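Local coordinates for protein FAD-dependent oxidoreductase (Actinomadura kijaniata, PDB 3M9V) that is a flavin-dependent oxidoreductase of the acyl-CoA dehydrogenase family that binds dTDP and probably oxidises a dTDP-linked sugar in the biosynthesis of D-kijanose, at residues A139-G144 against H180-A185; S173-G178 against G223-V228. One frame throughout, in Å; residues are numbered along the deposited sequence.

Contact 1: A139-G144 against H180-A185; sequences AVVCSG and HFVINA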
loop_
_atom_site.group_PDB
_atom_site.type_symbol
_atom_site.label_atom_id
_atom_site.label_comp_id
_atom_site.label_asym_id
_atom_site.label_seq_id
_atom_site.Cartn_x
_atom_site.Cartn_y
_atom_site.Cartn_z
ATOM N N ALA A 139 9.955 44.300 7.943
ATOM C CA ALA A 139 10.936 43.265 7.662
ATOM C C ALA A 139 10.251 41.973 7.223
ATOM O O ALA A 139 9.434 41.424 7.971
ATOM C CB ALA A 139 11.837 43.024 8.861
ATOM N N VAL A 140 10.575 41.495 6.025
ATOM C CA VAL A 140 10.034 40.226 5.507
ATOM C C VAL A 140 11.257 39.335 5.274
ATOM O O VAL A 140 12.100 39.641 4.427
ATOM C CB VAL A 140 9.176 40.431 4.231
ATOM C CG1 VAL A 140 8.737 39.122 3.544
ATOM C CG2 VAL A 140 7.962 41.300 4.561
ATOM N N VAL A 141 11.380 38.283 6.080
ATOM C CA VAL A 141 12.635 37.557 6.226
ATOM C C VAL A 141 12.651 36.185 5.539
ATOM O O VAL A 141 11.946 35.255 5.946
ATOM C CB VAL A 141 13.044 37.421 7.723
ATOM C CG1 VAL A 141 14.474 36.905 7.831
ATOM C CG2 VAL A 141 12.999 38.762 8.440
ATOM N N CYS A 142 13.451 36.072 4.482
ATOM C CA CYS A 142 13.575 34.859 3.679
ATOM C C CYS A 142 14.852 34.142 4.079
ATOM O O CYS A 142 15.735 34.765 4.680
ATOM C CB CYS A 142 13.680 35.218 2.200
ATOM S SG CYS A 142 12.192 36.001 1.622
ATOM N N SER A 143 14.940 32.856 3.750
ATOM C CA SER A 143 16.080 32.027 4.165
ATOM C C SER A 143 16.683 31.454 2.905
ATOM O O SER A 143 15.969 30.838 2.126
ATOM C CB SER A 143 15.645 30.862 5.062
ATOM O OG SER A 143 15.166 31.353 6.308
ATOM N N GLY A 144 17.964 31.706 2.657
ATOM C CA GLY A 144 18.592 31.226 1.430
ATOM C C GLY A 144 19.517 30.141 1.954
ATOM O O GLY A 144 20.583 30.414 2.523
ATOM N N HIS A 180 14.799 41.133 3.822
ATOM C CA HIS A 180 16.019 40.674 4.480
ATOM C C HIS A 180 16.193 39.188 4.200
ATOM O O HIS A 180 15.194 38.464 4.253
ATOM C CB HIS A 180 15.895 40.770 5.991
ATOM C CG HIS A 180 15.841 42.161 6.544
ATOM N ND1 HIS A 180 14.769 43.006 6.347
ATOM C CD2 HIS A 180 16.702 42.817 7.360
ATOM C CE1 HIS A 180 14.997 44.141 6.986
ATOM N NE2 HIS A 180 16.156 44.050 7.617
ATOM N N PHE A 181 17.420 38.734 3.961
ATOM C CA PHE A 181 17.658 37.356 3.520
ATOM C C PHE A 181 18.749 36.781 4.412
ATOM O O PHE A 181 19.898 37.267 4.400
ATOM C CB PHE A 181 18.091 37.334 2.050
ATOM C CG PHE A 181 17.029 37.801 1.107
ATOM C CD1 PHE A 181 16.245 36.886 0.413
ATOM C CD2 PHE A 181 16.750 39.153 0.977
ATOM C CE1 PHE A 181 15.237 37.320 -0.444
ATOM C CE2 PHE A 181 15.738 39.604 0.144
ATOM C CZ PHE A 181 14.985 38.684 -0.567
ATOM N N VAL A 182 18.386 35.787 5.220
ATOM C CA VAL A 182 19.381 35.084 6.027
ATOM C C VAL A 182 19.990 33.971 5.182
ATOM O O VAL A 182 19.253 33.148 4.637
ATOM C CB VAL A 182 18.739 34.490 7.290
ATOM C CG1 VAL A 182 19.767 33.767 8.154
ATOM C CG2 VAL A 182 18.103 35.577 8.102
ATOM N N ILE A 183 21.313 33.950 5.032
ATOM C CA ILE A 183 21.940 33.148 3.987
ATOM C C ILE A 183 22.888 32.190 4.691
ATOM O O ILE A 183 23.646 32.607 5.569
ATOM C CB ILE A 183 22.776 34.020 3.020
ATOM C CG1 ILE A 183 21.891 35.095 2.385
ATOM C CG2 ILE A 183 23.402 33.215 1.879
ATOM C CD1 ILE A 183 20.727 34.524 1.597
ATOM N N ASN A 184 22.838 30.912 4.334
ATOM C CA ASN A 184 23.811 29.987 4.891
ATOM C C ASN A 184 25.075 30.022 4.040
ATOM O O ASN A 184 25.037 29.723 2.845
ATOM C CB ASN A 184 23.248 28.570 4.896
ATOM C CG ASN A 184 22.167 28.391 5.948
ATOM O OD1 ASN A 184 21.736 29.347 6.602
ATOM N ND2 ASN A 184 21.748 27.147 6.135
ATOM N N ALA A 185 26.205 30.369 4.643
ATOM C CA ALA A 185 27.395 30.546 3.818
ATOM C C ALA A 185 28.555 29.962 4.615
ATOM O O ALA A 185 28.388 29.639 5.792
ATOM C CB ALA A 185 27.591 32.038 3.517
#

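Contact 2: S173-G178 against G223-V228; sequences SMAPVG and GTVDIV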
loop_
_atom_site.group_PDB
_atom_site.type_symbol
_atom_site.label_atom_id
_atom_site.label_comp_id
_atom_site.label_asym_id
_atom_site.label_seq_id
_atom_site.Cartn_x
_atom_site.Cartn_y
_atom_site.Cartn_z
ATOM N N SER A 173 11.756 30.601 -1.005
ATOM C CA SER A 173 10.346 30.996 -1.020
ATOM C C SER A 173 10.099 32.394 -0.435
ATOM O O SER A 173 10.822 32.799 0.480
ATOM C CB SER A 173 9.521 29.982 -0.205
ATOM O OG SER A 173 9.661 28.695 -0.784
ATOM N N MET A 174 9.072 33.085 -0.922
ATOM C CA MET A 174 8.729 34.419 -0.426
ATOM C C MET A 174 9.703 35.502 -0.906
ATOM O O MET A 174 9.522 36.689 -0.600
ATOM C CB MET A 174 8.602 34.456 1.111
ATOM C CG MET A 174 7.753 35.651 1.598
ATOM S SD MET A 174 7.330 35.624 3.343
ATOM C CE MET A 174 8.915 35.325 4.120
ATOM N N ALA A 175 10.746 35.105 -1.632
ATOM C CA ALA A 175 11.761 36.068 -2.062
ATOM C C ALA A 175 11.210 37.330 -2.742
ATOM O O ALA A 175 11.734 38.430 -2.602
ATOM C CB ALA A 175 12.853 35.403 -2.910
ATOM N N PRO A 176 10.107 37.199 -3.488
ATOM C CA PRO A 176 9.652 38.403 -4.178
ATOM C C PRO A 176 9.309 39.590 -3.275
ATOM O O PRO A 176 9.412 40.733 -3.730
ATOM C CB PRO A 176 8.429 37.899 -4.947
ATOM C CG PRO A 176 8.856 36.472 -5.299
ATOM C CD PRO A 176 9.460 35.979 -4.007
ATOM N N VAL A 177 8.913 39.360 -2.027
ATOM C CA VAL A 177 8.590 40.491 -1.158
ATOM C C VAL A 177 9.635 40.577 -0.049
ATOM O O VAL A 177 9.466 41.324 0.911
ATOM C CB VAL A 177 7.130 40.431 -0.593
ATOM C CG1 VAL A 177 6.098 40.486 -1.726
ATOM C CG2 VAL A 177 6.862 39.142 0.185
ATOM N N GLY A 178 10.725 39.830 -0.178
ATOM C CA GLY A 178 11.658 39.709 0.940
ATOM C C GLY A 178 12.436 41.016 1.064
ATOM O O GLY A 178 12.752 41.625 0.051
ATOM N N GLY A 223 6.679 31.877 -4.876
ATOM C CA GLY A 223 7.829 32.765 -5.115
ATOM C C GLY A 223 9.176 32.133 -4.803
ATOM O O GLY A 223 10.053 32.775 -4.202
ATOM N N THR A 224 9.311 30.871 -5.206
ATOM C CA THR A 224 10.381 30.027 -4.714
ATOM C C THR A 224 11.574 30.162 -5.671
ATOM O O THR A 224 11.983 29.223 -6.354
ATOM C CB THR A 224 9.858 28.600 -4.409
ATOM O OG1 THR A 224 8.933 28.712 -3.317
ATOM C CG2 THR A 224 10.992 27.640 -3.965
ATOM N N VAL A 225 12.131 31.371 -5.729
ATOM C CA VAL A 225 13.040 31.714 -6.812
ATOM C C VAL A 225 14.479 31.617 -6.346
ATOM O O VAL A 225 14.732 31.349 -5.179
ATOM C CB VAL A 225 12.793 33.141 -7.300
ATOM C CG1 VAL A 225 11.365 33.287 -7.864
ATOM C CG2 VAL A 225 13.112 34.165 -6.196
ATOM N N ASP A 226 15.408 31.840 -7.264
ATOM C CA ASP A 226 16.834 31.911 -6.962
ATOM C C ASP A 226 17.314 33.315 -6.594
ATOM O O ASP A 226 16.724 34.289 -7.060
ATOM C CB ASP A 226 17.589 31.474 -8.205
ATOM C CG ASP A 226 17.672 29.966 -8.311
ATOM O OD1 ASP A 226 16.752 29.245 -7.861
ATOM O OD2 ASP A 226 18.718 29.504 -8.803
ATOM N N ILE A 227 18.347 33.434 -5.754
ATOM C CA ILE A 227 18.867 34.780 -5.460
ATOM C C ILE A 227 20.391 34.755 -5.644
ATOM O O ILE A 227 21.024 33.736 -5.370
ATOM C CB ILE A 227 18.491 35.285 -4.066
ATOM C CG1 ILE A 227 19.137 34.403 -2.987
ATOM C CG2 ILE A 227 16.958 35.460 -3.919
ATOM C CD1 ILE A 227 18.677 34.724 -1.602
ATOM N N VAL A 228 20.968 35.847 -6.142
ATOM C CA VAL A 228 22.363 35.876 -6.583
ATOM C C VAL A 228 23.158 36.962 -5.865
ATOM O O VAL A 228 22.645 38.069 -5.663
ATOM C CB VAL A 228 22.454 36.143 -8.089
ATOM C CG1 VAL A 228 23.885 35.956 -8.592
ATOM C CG2 VAL A 228 21.530 35.201 -8.836
#

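Contact 1: A139-G144 against H180-A185
Strands 141-144 and 180-183 run side by side and parallel, and five backbone hydrogen bonds, reaching out to V140 and N184, join them in alternating directions: H180 N to V140 O, C142 N to H180 O, V182 N to C142 O, G144 N to V182 O and N184 N to G144 O. The closest of them, G144 N to V182 O, measures 2.8 Å and is nearly straight at 172°. V141, S143, H180 and V182 put their side chains on one face of the sheet. There V141 CG1 touches V182 CG2 at 3.9 Å, and A139 CB lies 3.8 Å from H180 CE1. S143 OG is held by R108 of helix 96-118, which also packs on V141 and V182. C142, F181 and I183 occupy the other face. C142 CB meets F181 CD1 at 3.5 Å. With SG anti to its carbonyl carbon (chi1 -64°), C142 also sets its sulfur obliquely to the same ring, 4.6 Å from SG to the F181 ring centroid. Next to G144, which has no side chain, I183 bends its end back so that CD1 lies 3.9 Å from G144 CA. The ladder thus uses the inner polar atoms of both backbones, while apolar groups line the face bearing F181. It also fixes the backbone of N184, whose ND2 makes a weak hydrogen bond to the bound dTDP.

Contact 2: S173-G178 against G223-V228
S173 OG and T224 OG1 share a short hydrogen bond of 2.6 Å. Each oxygen lies anti to its own carbonyl carbon (chi1 -60° in S173, -66° in T224). T224 CG2 also comes within 3.6 Å of S173 OG, and T224 OG1 has a second hydrogen bond to S222. Further along, A175 points its methyl toward 223-228. A175 CB lies 3.5 Å from V225 CG2 and reaches I227 CG2 at a looser 4.2 Å. P176 brings its CD to G223, with P176 CD 3.3 Å from G223 O. G223 has a positive phi (65°) and no side chain, and P176 packs directly on its backbone. T224 is the centre of an inverse gamma turn, closed by a weak hydrogen bond from V225 N to G223 O. The chain then enters strand 225-234, which pairs antiparallel with strand 163-172. The contact therefore joins the turns at one end of that strand pair, one leaving strand 163-172 and the other entering strand 225-234. This lies in the beta-sheet middle domain of the acyl-CoA dehydrogenase family. S173 is an FMN-binding residue of this protein, although no flavin is bound to this chain, so the hydroxyl pair probably lies beside the flavin site.

How the contacts relate
From the N terminus, the chain leaves helix 121-136 and enters 139-144. It then passes through strands 154-157 and 163-172 to the loop 173-178. Strand 180-187 follows directly and closes contact 1 over 35 intervening residues. The chain goes on through strands 196-202 and 208-210 before 223-228 closes contact 2 over 44 residues. The segments alternate, so the two closures cross. Both reach the same mixed sheet, and their centres are about 10 Å apart. They touch directly: C142 SG lies 3.5 Å from M174 O, and V140 CB is 3.5 Å from V177 O. F181 bridges them further by packing on A175 and I227.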